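Local coordinates for protein Alpha/beta hydrolase (Streptomyces albidoflavus, PDB 6KSU) that probably acts as a stand-alone non-ribosomal peptide cyclase of penicillin-binding-protein type, closing linear peptides into macrolactams, at residues T77-G82 and T349-A354; R269-D274 and D287-M292; A273-K276 and Q280-L283; L393-N398 and E402-H407; L413-T416 and D422-L425. One frame throughout, in Å; residues are numbered along the deposited sequence.

Contacts 1, 2 and 3 belong to the beta-lactamase-like part of the chain, and contacts 4 and 5 to the C-terminal antiparallel barrel. Contact 1 lies closest to the presumed active site, because Gly82 directly precedes Ser83 of an SxxK pattern (Ser83 with Lys86) at the start of helix 85-98; this is consistent with a serine acyl-enzyme mechanism. Contacts 2 and 3 have centres about 8 Å apart, share Ala273 and Asp274, and are joined where Arg275 reaches Pro270 O. Contacts 4 and 5, with centres about 10 Å apart, are consecutive hairpins joined strand to strand. The nearest atoms of contacts 1 and 4 remain about 17 Å apart.

Contact 1 of 5, residues T77-G82 and T349-A354; sequences TGFPFG and TANSTA
Phe79 and Thr349 bring their backbones closest here, with 6.3 Å between Phe79 CA and Thr349 CA, and their side chains fill the gap. The contact joins the short strand 79-80 to the end of strand 344-350, an inner strand of the seven-stranded antiparallel sheet in the beta-lactamase-like fold, just ahead of the SxxK pattern beginning at Ser83. The Phe79 ring lies against the end of that strand. Thr349 OG1 sits over one ring face, displaced toward the rim, and comes 3.3 Å from Phe79 CD2. Thr349 CB follows on the same side at the root of the ring, 3.5 Å from Phe79 CG. The hydroxyl is there because OG1 stands between the backbone N and the carbonyl carbon (chi1 58°), while CG2 is turned toward Phe79 CB. Its polar need is met by Gln48 OE1, and the amide nitrogen of Gln48 reaches Thr77 O, so one glutamine ties the two segments together. Asn351, just past the end of the strand, approaches obliquely, its amide plane turned 67° from the ring. Its carboxamide is occupied elsewhere: ND2 bonds to the backbone oxygens of Glu229 and Leu64, which fixes the group beside the aromatic ring. The chain of Asn351 thus meets the ring through its methylene, with Asn351 CB 3.6 Å from Phe79 CE1.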
# COMPACT_ATOMS: atom_id res chain seq x y z
N THR A 77 -3.33 -21.48 -0.01
CA THR A 77 -3.30 -20.72 -1.25
C THR A 77 -2.68 -19.34 -1.03
O THR A 77 -3.04 -18.61 -0.10
CB THR A 77 -4.74 -20.56 -1.80
OG1 THR A 77 -5.42 -21.82 -1.78
CG2 THR A 77 -4.71 -20.07 -3.21
N GLY A 78 -1.72 -18.99 -1.89
CA GLY A 78 -1.14 -17.67 -1.90
C GLY A 78 -1.80 -16.73 -2.89
O GLY A 78 -2.00 -17.07 -4.06
N PHE A 79 -2.10 -15.52 -2.42
CA PHE A 79 -2.65 -14.41 -3.16
C PHE A 79 -1.61 -13.30 -3.30
O PHE A 79 -0.78 -13.11 -2.42
CB PHE A 79 -3.88 -13.84 -2.44
CG PHE A 79 -5.10 -14.77 -2.45
CD1 PHE A 79 -6.26 -14.39 -3.12
CD2 PHE A 79 -5.10 -15.97 -1.73
CE1 PHE A 79 -7.37 -15.19 -3.13
CE2 PHE A 79 -6.22 -16.81 -1.73
CZ PHE A 79 -7.35 -16.42 -2.43
N PRO A 80 -1.64 -12.54 -4.38
CA PRO A 80 -0.72 -11.39 -4.47
C PRO A 80 -1.02 -10.37 -3.39
O PRO A 80 -2.15 -9.92 -3.22
CB PRO A 80 -0.98 -10.81 -5.87
CG PRO A 80 -2.15 -11.58 -6.43
CD PRO A 80 -2.37 -12.80 -5.62
N PHE A 81 0.01 -10.02 -2.62
CA PHE A 81 -0.17 -9.00 -1.61
C PHE A 81 -0.29 -7.60 -2.24
O PHE A 81 -0.77 -6.68 -1.57
CB PHE A 81 0.98 -9.04 -0.62
CG PHE A 81 0.96 -10.24 0.29
CD1 PHE A 81 -0.22 -11.01 0.46
CD2 PHE A 81 2.11 -10.61 0.98
CE1 PHE A 81 -0.26 -12.09 1.31
CE2 PHE A 81 2.10 -11.73 1.85
CZ PHE A 81 0.92 -12.48 2.01
N GLY A 82 0.12 -7.44 -3.49
CA GLY A 82 0.30 -6.10 -4.00
C GLY A 82 1.18 -5.26 -3.11
O GLY A 82 2.18 -5.73 -2.53
N THR A 349 -7.62 -11.49 1.67
CA THR A 349 -7.17 -11.61 0.29
C THR A 349 -8.36 -11.96 -0.60
O THR A 349 -9.27 -12.67 -0.17
CB THR A 349 -6.03 -12.62 0.11
OG1 THR A 349 -6.41 -13.94 0.55
CG2 THR A 349 -4.78 -12.16 0.86
N ALA A 350 -8.37 -11.40 -1.80
CA ALA A 350 -9.43 -11.70 -2.75
C ALA A 350 -8.80 -11.71 -4.13
O ALA A 350 -7.83 -11.01 -4.39
CB ALA A 350 -10.59 -10.69 -2.67
N ASN A 351 -9.36 -12.54 -5.01
CA ASN A 351 -8.77 -12.72 -6.33
C ASN A 351 -9.77 -12.40 -7.44
O ASN A 351 -9.68 -12.96 -8.53
CB ASN A 351 -8.17 -14.13 -6.48
CG ASN A 351 -9.23 -15.26 -6.59
OD1 ASN A 351 -10.34 -15.16 -6.07
ND2 ASN A 351 -8.84 -16.36 -7.24
N SER A 352 -10.67 -11.44 -7.22
CA SER A 352 -11.39 -10.82 -8.34
C SER A 352 -11.44 -9.30 -8.15
O SER A 352 -11.24 -8.78 -7.05
CB SER A 352 -12.81 -11.38 -8.50
OG SER A 352 -13.64 -10.86 -7.48
N THR A 353 -11.73 -8.59 -9.24
CA THR A 353 -11.85 -7.14 -9.17
C THR A 353 -12.88 -6.68 -8.14
O THR A 353 -12.87 -5.51 -7.76
CB THR A 353 -12.16 -6.55 -10.56
OG1 THR A 353 -13.23 -7.28 -11.17
CG2 THR A 353 -10.95 -6.64 -11.46
N ALA A 354 -13.76 -7.56 -7.66
CA ALA A 354 -14.72 -7.16 -6.63
C ALA A 354 -14.13 -7.15 -5.23
O ALA A 354 -14.82 -6.73 -4.28
CB ALA A 354 -15.94 -8.08 -6.66

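Contact 2 of 5, residues R269-D274 and D287-M292; sequences RPHLAD and DAVLAM
His271 and Val289 form the centre of this buried contact, where a 3-10 turn following helix 261-268 packs on helix 286-293; His271 CA and Val289 CA are 5.4 Å apart. The apolar contacts come mainly from the two methyls of Val289. CG2 lies over one face of the imidazole in a CH-pi contact, 4.1 Å from the centroid of the His271 ring and 16° off its normal. The same methyl presses on the turn itself, with Val289 CG2 only 3.1 Å from Pro270 O. CG1, anti to the backbone N of Val289 (chi1 159°), reaches instead for the base of the histidine and comes 3.6 Å from His271 CA.

A sulfur-aromatic contact takes the ring's edge. Met292 SD lies near the imidazole plane, 3.7 Å from His271 CE1, and the bend of the methionine at its last torsion (chi3 56°) brings CE toward the same carbon. Met292 also packs on Ala90 and Met94, so helix 85-98 forms the next layer.

The polar grip on the ring comes from that helix: His271 NE2, next to CE1 in the ring, bonds to Glu91 OE2. His271 ND1, buried against Val289, has no partner in the model. This one-sided bonding suggests that NE2 carries the proton toward the carboxylate while Val289 covers ND1; an imidazolium would need a partner for ND1, and the model holds none, which is consistent with a neutral ring.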
# COMPACT_ATOMS: atom_id res chain seq x y z
N ARG A 269 1.72 -10.33 14.18
CA ARG A 269 1.73 -10.77 15.57
C ARG A 269 2.70 -9.98 16.45
O ARG A 269 2.28 -9.56 17.54
CB ARG A 269 2.00 -12.28 15.64
CG ARG A 269 0.89 -13.14 15.00
CD ARG A 269 -0.34 -13.22 15.89
NE ARG A 269 -0.00 -13.50 17.28
CZ ARG A 269 0.11 -14.71 17.80
NH1 ARG A 269 -0.09 -15.78 17.03
NH2 ARG A 269 0.42 -14.86 19.08
N PRO A 270 3.96 -9.74 16.06
CA PRO A 270 4.85 -8.94 16.93
C PRO A 270 4.38 -7.51 17.17
O PRO A 270 4.97 -6.83 18.02
CB PRO A 270 6.21 -8.95 16.20
CG PRO A 270 6.12 -10.09 15.26
CD PRO A 270 4.68 -10.22 14.86
N HIS A 271 3.38 -7.02 16.45
CA HIS A 271 2.93 -5.65 16.62
C HIS A 271 1.91 -5.49 17.73
O HIS A 271 1.58 -4.36 18.08
CB HIS A 271 2.35 -5.09 15.32
CG HIS A 271 3.36 -4.99 14.23
ND1 HIS A 271 3.98 -3.80 13.90
CD2 HIS A 271 3.88 -5.93 13.41
CE1 HIS A 271 4.84 -4.02 12.93
NE2 HIS A 271 4.80 -5.30 12.61
N LEU A 272 1.42 -6.57 18.30
CA LEU A 272 0.28 -6.45 19.19
C LEU A 272 0.72 -6.40 20.64
O LEU A 272 1.84 -6.80 20.99
CB LEU A 272 -0.70 -7.59 18.97
CG LEU A 272 -0.93 -7.95 17.51
CD1 LEU A 272 -1.74 -9.27 17.42
CD2 LEU A 272 -1.69 -6.84 16.84
N ALA A 273 -0.19 -5.89 21.47
CA ALA A 273 0.03 -5.84 22.92
C ALA A 273 0.50 -7.17 23.46
O ALA A 273 1.49 -7.25 24.20
CB ALA A 273 -1.26 -5.41 23.62
N ASP A 274 -0.20 -8.25 23.10
CA ASP A 274 0.08 -9.59 23.62
C ASP A 274 1.25 -10.27 22.92
O ASP A 274 1.32 -11.51 22.91
CB ASP A 274 -1.18 -10.45 23.52
CG ASP A 274 -1.57 -10.77 22.07
OD1 ASP A 274 -0.95 -10.20 21.14
OD2 ASP A 274 -2.50 -11.58 21.86
N ASP A 287 10.74 -2.01 20.09
CA ASP A 287 11.05 -0.65 19.66
C ASP A 287 10.82 -0.48 18.16
O ASP A 287 10.31 0.55 17.71
CB ASP A 287 12.48 -0.28 20.03
CG ASP A 287 12.67 -0.14 21.54
OD1 ASP A 287 12.01 -0.87 22.30
OD2 ASP A 287 13.47 0.72 21.96
N ALA A 288 11.15 -1.51 17.37
CA ALA A 288 10.88 -1.43 15.93
C ALA A 288 9.38 -1.40 15.65
O ALA A 288 8.91 -0.59 14.84
CB ALA A 288 11.55 -2.60 15.22
N VAL A 289 8.62 -2.26 16.32
CA VAL A 289 7.16 -2.26 16.20
C VAL A 289 6.59 -0.86 16.43
O VAL A 289 5.72 -0.39 15.68
CB VAL A 289 6.55 -3.28 17.18
CG1 VAL A 289 5.11 -2.97 17.44
CG2 VAL A 289 6.66 -4.66 16.63
N LEU A 290 7.06 -0.20 17.49
CA LEU A 290 6.56 1.13 17.82
C LEU A 290 6.96 2.15 16.76
O LEU A 290 6.17 3.03 16.41
CB LEU A 290 7.05 1.55 19.20
CG LEU A 290 6.60 2.94 19.64
CD1 LEU A 290 5.08 3.04 19.73
CD2 LEU A 290 7.26 3.36 20.96
N ALA A 291 8.17 2.01 16.22
CA ALA A 291 8.61 2.90 15.15
C ALA A 291 7.77 2.75 13.88
O ALA A 291 7.35 3.76 13.27
CB ALA A 291 10.08 2.63 14.86
N MET A 292 7.50 1.50 13.46
CA MET A 292 6.66 1.26 12.28
C MET A 292 5.29 1.90 12.43
O MET A 292 4.70 2.36 11.44
CB MET A 292 6.51 -0.24 12.05
CG MET A 292 7.82 -0.86 11.69
SD MET A 292 7.67 -2.52 11.07
CE MET A 292 6.53 -2.26 9.69

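Contact 3 of 5, residues A273-K276 and Q280-L283; sequences ADRK and QHDL
Arg275 and Lys276 converge on His281, one at the edge of its imidazole and one chiefly over a face. The guanidinium of Arg275 stands steeply to the ring, their planes 75° apart, and brings NH2 to the ring edge, 3.4 Å from His281 ND1. In return, the histidine's methylene lies over a face of the guanidinium, with His281 CB 3.9 Å from Arg275 NH2. The same nitrogen is 2.9 Å from His281 O. Lys276 takes a face instead: its chain, bent at chi2 and chi3, curls back so that Lys276 CD lies above the rim of the ring, 4.0 Å from His281 CE1, and Lys276 NZ approaches to 3.3 Å from that carbon. On the opposite face of the imidazole is OD1 of Asp282, the next residue.

All of this occurs in the irregular linker between helix 261-268 and helix 286-293 of the beta-lactamase-like fold, where two short 3-10 turns face each other with Arg275 CA and His281 CA 6.1 Å apart. The turn of His281 also presses on the other backbone, as His281 CB lies 3.1 Å from Arg275 O. With CG of His281 between its backbone N and carbonyl carbon (chi1 73°), the ring stands with its ND1 edge to Arg275 and one face to Lys276. Arg275 is anchored through NH1, which bonds to both Pro270 O and Leu284 O, while its chain packs on Val289 and Glu286 of helix 286-293.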
# COMPACT_ATOMS: atom_id res chain seq x y z
N ALA A 273 -0.19 -5.89 21.47
CA ALA A 273 0.03 -5.84 22.92
C ALA A 273 0.50 -7.17 23.46
O ALA A 273 1.49 -7.25 24.20
CB ALA A 273 -1.26 -5.41 23.62
N ASP A 274 -0.20 -8.25 23.10
CA ASP A 274 0.08 -9.59 23.62
C ASP A 274 1.25 -10.27 22.92
O ASP A 274 1.32 -11.51 22.91
CB ASP A 274 -1.18 -10.45 23.52
CG ASP A 274 -1.57 -10.77 22.07
OD1 ASP A 274 -0.95 -10.20 21.14
OD2 ASP A 274 -2.50 -11.58 21.86
N ARG A 275 2.17 -9.51 22.33
CA ARG A 275 3.24 -10.08 21.52
C ARG A 275 4.16 -11.02 22.30
O ARG A 275 4.89 -11.81 21.68
CB ARG A 275 4.09 -8.95 20.91
CG ARG A 275 4.87 -8.18 21.97
CD ARG A 275 5.83 -7.15 21.41
NE ARG A 275 7.22 -7.61 21.41
CZ ARG A 275 7.97 -7.67 20.32
NH1 ARG A 275 7.47 -7.30 19.15
NH2 ARG A 275 9.23 -8.09 20.38
N LYS A 276 4.16 -10.96 23.64
CA LYS A 276 5.02 -11.89 24.38
C LYS A 276 4.50 -13.32 24.32
O LYS A 276 5.26 -14.25 24.61
CB LYS A 276 5.18 -11.44 25.85
CG LYS A 276 5.82 -10.05 26.06
CD LYS A 276 7.31 -10.00 25.71
CE LYS A 276 7.66 -8.76 24.88
NZ LYS A 276 9.11 -8.73 24.50
N GLN A 280 7.77 -16.08 18.11
CA GLN A 280 8.78 -15.42 17.29
C GLN A 280 8.77 -13.90 17.46
O GLN A 280 9.12 -13.17 16.54
CB GLN A 280 8.58 -15.81 15.82
CG GLN A 280 8.99 -17.23 15.48
CD GLN A 280 8.01 -18.27 16.01
OE1 GLN A 280 6.79 -18.08 15.95
NE2 GLN A 280 8.55 -19.38 16.54
N HIS A 281 8.38 -13.41 18.64
CA HIS A 281 8.36 -11.97 18.86
C HIS A 281 9.76 -11.36 18.83
O HIS A 281 9.91 -10.20 18.44
CB HIS A 281 7.64 -11.64 20.17
CG HIS A 281 8.43 -11.97 21.41
ND1 HIS A 281 9.33 -11.09 21.98
CD2 HIS A 281 8.40 -13.05 22.22
CE1 HIS A 281 9.85 -11.64 23.07
NE2 HIS A 281 9.30 -12.82 23.24
N ASP A 282 10.81 -12.12 19.20
CA ASP A 282 12.18 -11.60 19.12
C ASP A 282 12.54 -11.17 17.71
O ASP A 282 13.46 -10.36 17.53
CB ASP A 282 13.19 -12.65 19.60
CG ASP A 282 13.35 -12.70 21.13
OD1 ASP A 282 12.76 -13.62 21.75
OD2 ASP A 282 14.08 -11.86 21.70
N LEU A 283 11.83 -11.70 16.71
CA LEU A 283 12.14 -11.41 15.31
C LEU A 283 11.94 -9.94 14.96
O LEU A 283 12.62 -9.41 14.07
CB LEU A 283 11.25 -12.28 14.42
CG LEU A 283 11.79 -12.60 13.04
CD1 LEU A 283 13.05 -13.42 13.19
CD2 LEU A 283 10.73 -13.36 12.28

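Contact 4 of 5, residues L393-N398 and E402-H407; sequences LGTYAN and ELMVTH
Leu393 lays CD1 over a face of the His407 imidazole in a CH-pi contact, 3.9 Å from the centroid of the His407 ring. Its other methyl fits between that ring and the backbone, Leu393 CD2 lying 3.4 Å from Thr406 C. CG of His407, between its backbone N and carbonyl carbon (chi1 58°), turns the ring back toward the leucine. Farther along, Tyr396 CE2 touches Val405 CG2 at 3.8 Å, obliquely to the ring. On the opposite face of the sheet, Thr395 and Met404 run side by side.

Two reciprocal pairs of backbone bonds set this register. Gly394 N and O bond to Val405 O and N; Tyr396 N donates to Leu403 O at 2.8 Å, and Leu403 N returns a bond to Tyr396 O. Positive phi (147°) at Gly394 suits a residue without a side chain.

Beyond the pair, Tyr396 OH bonds to His392 O, and its ring packs on Met468 and Leu461. Asn398 bonds to Ala467 O and to Asp140 N, linking the strand to the beta-lactamase-like part. The arrangement is the first hairpin of an eight-stranded up-and-down antiparallel beta barrel, resembling that of lipocalins.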
# COMPACT_ATOMS: atom_id res chain seq x y z
N LEU A 393 -2.20 28.36 -11.96
CA LEU A 393 -1.98 27.81 -13.29
C LEU A 393 -0.59 27.20 -13.38
O LEU A 393 0.36 27.66 -12.73
CB LEU A 393 -2.15 28.89 -14.38
CG LEU A 393 -3.44 29.71 -14.38
CD1 LEU A 393 -3.32 31.03 -15.18
CD2 LEU A 393 -4.60 28.89 -14.92
N GLY A 394 -0.46 26.19 -14.20
CA GLY A 394 0.82 25.53 -14.37
C GLY A 394 0.64 24.05 -14.62
O GLY A 394 -0.48 23.53 -14.64
N THR A 395 1.77 23.39 -14.85
CA THR A 395 1.84 21.96 -15.10
C THR A 395 2.39 21.28 -13.85
O THR A 395 3.41 21.72 -13.30
CB THR A 395 2.75 21.67 -16.30
OG1 THR A 395 2.23 22.32 -17.46
CG2 THR A 395 2.82 20.18 -16.56
N TYR A 396 1.72 20.24 -13.38
CA TYR A 396 2.19 19.52 -12.20
C TYR A 396 2.53 18.09 -12.59
O TYR A 396 1.88 17.51 -13.46
CB TYR A 396 1.16 19.53 -11.07
CG TYR A 396 0.78 20.93 -10.62
CD1 TYR A 396 1.18 21.41 -9.38
CD2 TYR A 396 0.00 21.77 -11.43
CE1 TYR A 396 0.83 22.68 -8.95
CE2 TYR A 396 -0.35 23.04 -11.01
CZ TYR A 396 0.08 23.50 -9.77
OH TYR A 396 -0.26 24.76 -9.34
N ALA A 397 3.57 17.53 -11.97
CA ALA A 397 4.04 16.25 -12.44
C ALA A 397 4.53 15.38 -11.30
O ALA A 397 5.09 15.87 -10.31
CB ALA A 397 5.14 16.39 -13.49
N ASN A 398 4.29 14.08 -11.47
CA ASN A 398 4.92 13.02 -10.69
C ASN A 398 5.42 12.00 -11.72
O ASN A 398 4.66 11.13 -12.15
CB ASN A 398 3.95 12.40 -9.70
CG ASN A 398 4.64 11.42 -8.75
OD1 ASN A 398 5.35 10.52 -9.19
ND2 ASN A 398 4.43 11.60 -7.44
N GLU A 402 1.11 13.60 -15.45
CA GLU A 402 1.06 15.05 -15.39
C GLU A 402 -0.37 15.54 -15.42
O GLU A 402 -1.27 14.88 -15.94
CB GLU A 402 1.86 15.69 -16.54
CG GLU A 402 1.48 15.21 -17.93
CD GLU A 402 2.48 15.68 -18.98
OE1 GLU A 402 3.35 16.50 -18.63
OE2 GLU A 402 2.39 15.22 -20.14
N LEU A 403 -0.57 16.72 -14.83
CA LEU A 403 -1.86 17.37 -14.76
C LEU A 403 -1.61 18.84 -15.06
O LEU A 403 -0.51 19.35 -14.80
CB LEU A 403 -2.48 17.15 -13.36
CG LEU A 403 -3.89 16.66 -13.09
CD1 LEU A 403 -4.23 15.49 -14.02
CD2 LEU A 403 -4.00 16.24 -11.62
N MET A 404 -2.61 19.53 -15.64
CA MET A 404 -2.44 20.96 -15.90
C MET A 404 -3.59 21.75 -15.30
O MET A 404 -4.76 21.36 -15.43
CB MET A 404 -2.34 21.25 -17.39
CG MET A 404 -1.18 20.54 -18.07
SD MET A 404 -0.79 21.27 -19.67
CE MET A 404 -1.63 22.84 -19.53
N VAL A 405 -3.26 22.83 -14.61
CA VAL A 405 -4.26 23.76 -14.12
C VAL A 405 -4.32 24.89 -15.12
O VAL A 405 -3.36 25.65 -15.26
CB VAL A 405 -3.95 24.27 -12.72
CG1 VAL A 405 -4.90 25.42 -12.38
CG2 VAL A 405 -4.10 23.13 -11.72
N THR A 406 -5.44 24.99 -15.82
CA THR A 406 -5.62 25.97 -16.87
C THR A 406 -6.81 26.84 -16.53
O THR A 406 -7.44 26.71 -15.48
CB THR A 406 -5.82 25.29 -18.22
OG1 THR A 406 -7.12 24.68 -18.27
CG2 THR A 406 -4.74 24.24 -18.46
N HIS A 407 -7.12 27.75 -17.45
CA HIS A 407 -8.34 28.52 -17.39
C HIS A 407 -8.85 28.74 -18.80
O HIS A 407 -8.12 28.57 -19.78
CB HIS A 407 -8.16 29.87 -16.67
CG HIS A 407 -7.13 30.78 -17.26
ND1 HIS A 407 -5.91 30.33 -17.72
CD2 HIS A 407 -7.11 32.12 -17.42
CE1 HIS A 407 -5.19 31.35 -18.15
NE2 HIS A 407 -5.90 32.45 -17.99

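Contact 5 of 5, residues L413-T416 and D422-L425; sequences LFLT and DYRL
Leu415 and Tyr423 form the tight centre of this hairpin, bonded both ways: Tyr423 N donates to Leu415 O at 2.8 Å and nearly straight (176°), while Leu415 N reaches Tyr423 O. On their buried face the side chains pack by their roots, Leu415 CB being 4.0 Å from Tyr423 CB, and Leu415 O lies in the plane of the tyrosine ring at its edge. Leu425, with CG anti to the backbone N (chi1 -171°), extends CD2 toward Leu415 CD1, and its CB lies 3.9 Å from Leu413 CB. Its N donates to Leu413 O from well above the carbonyl plane.

The other face is looser and partly in solvent. Phe414 and Arg424 run alongside each other there, pointing the same way, with Phe414 CZ 3.7 Å from Arg424 NH2 and over a guanidinium face, the two planes 57° apart. A water accepts from Arg424 NH2 and donates to Leu413 O at 3.2 Å, so that this oxygen has two donors. Toward the turn of the hairpin, Thr416 meets the exposed Asp422 through a methyl, Thr416 CG2 lying 3.4 Å from Asp422 OD1.

Within the barrel, strand 413-417 bonds on its other side to strand 401-407, through Phe414 with Thr406 and Thr416 with Met404, while strand 420-427 continues to strand 432-437, where Tyr423 packs on Ala435 and Leu425 on Phe433.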
# COMPACT_ATOMS: atom_id res chain seq x y z
N LEU A 413 -11.36 28.03 -13.75
CA LEU A 413 -10.26 27.08 -13.60
C LEU A 413 -10.62 25.65 -14.04
O LEU A 413 -11.69 25.12 -13.69
CB LEU A 413 -9.78 27.04 -12.15
CG LEU A 413 -9.05 28.28 -11.66
CD1 LEU A 413 -8.43 28.02 -10.29
CD2 LEU A 413 -7.99 28.69 -12.67
N PHE A 414 -9.71 25.02 -14.78
CA PHE A 414 -9.85 23.64 -15.20
C PHE A 414 -8.61 22.83 -14.86
O PHE A 414 -7.52 23.36 -14.67
CB PHE A 414 -10.15 23.54 -16.70
CG PHE A 414 -11.48 24.09 -17.07
CD1 PHE A 414 -12.58 23.25 -17.22
CD2 PHE A 414 -11.65 25.46 -17.21
CE1 PHE A 414 -13.84 23.76 -17.53
CE2 PHE A 414 -12.90 25.99 -17.52
CZ PHE A 414 -14.00 25.13 -17.69
N LEU A 415 -8.81 21.53 -14.75
CA LEU A 415 -7.74 20.56 -14.63
C LEU A 415 -7.75 19.69 -15.88
O LEU A 415 -8.77 19.08 -16.20
CB LEU A 415 -7.93 19.72 -13.37
CG LEU A 415 -6.72 19.05 -12.74
CD1 LEU A 415 -5.95 20.06 -11.98
CD2 LEU A 415 -7.19 17.93 -11.81
N THR A 416 -6.63 19.66 -16.60
CA THR A 416 -6.56 18.89 -17.83
C THR A 416 -5.59 17.72 -17.65
O THR A 416 -4.69 17.74 -16.80
CB THR A 416 -6.14 19.75 -19.03
OG1 THR A 416 -4.83 20.25 -18.81
CG2 THR A 416 -7.09 20.95 -19.20
N ASP A 422 -11.68 17.46 -19.59
CA ASP A 422 -11.27 18.47 -18.62
C ASP A 422 -12.12 18.35 -17.36
O ASP A 422 -13.31 18.03 -17.42
CB ASP A 422 -11.42 19.87 -19.22
CG ASP A 422 -10.45 20.13 -20.35
OD1 ASP A 422 -9.61 19.26 -20.66
OD2 ASP A 422 -10.51 21.24 -20.92
N TYR A 423 -11.50 18.59 -16.20
CA TYR A 423 -12.25 18.67 -14.95
C TYR A 423 -12.52 20.14 -14.60
O TYR A 423 -11.65 20.99 -14.77
CB TYR A 423 -11.51 18.00 -13.78
CG TYR A 423 -11.06 16.54 -13.90
CD1 TYR A 423 -11.64 15.53 -13.11
CD2 TYR A 423 -10.01 16.18 -14.73
CE1 TYR A 423 -11.21 14.20 -13.20
CE2 TYR A 423 -9.55 14.85 -14.80
CZ TYR A 423 -10.16 13.88 -14.05
OH TYR A 423 -9.69 12.59 -14.15
N ARG A 424 -13.72 20.44 -14.12
CA ARG A 424 -13.94 21.75 -13.52
C ARG A 424 -13.30 21.78 -12.13
O ARG A 424 -13.54 20.89 -11.30
CB ARG A 424 -15.43 22.09 -13.45
CG ARG A 424 -16.20 21.89 -14.76
CD ARG A 424 -17.43 22.80 -14.82
NE ARG A 424 -17.03 24.22 -14.76
CZ ARG A 424 -17.17 25.11 -15.75
NH1 ARG A 424 -17.72 24.76 -16.92
NH2 ARG A 424 -16.76 26.36 -15.58
N LEU A 425 -12.48 22.80 -11.88
CA LEU A 425 -11.67 22.89 -10.67
C LEU A 425 -12.27 23.91 -9.71
O LEU A 425 -12.31 25.10 -10.02
CB LEU A 425 -10.23 23.29 -11.01
CG LEU A 425 -9.19 23.21 -9.87
CD1 LEU A 425 -9.16 21.79 -9.27
CD2 LEU A 425 -7.85 23.55 -10.42
O HOH W 1 -14.74 25.92 -13.47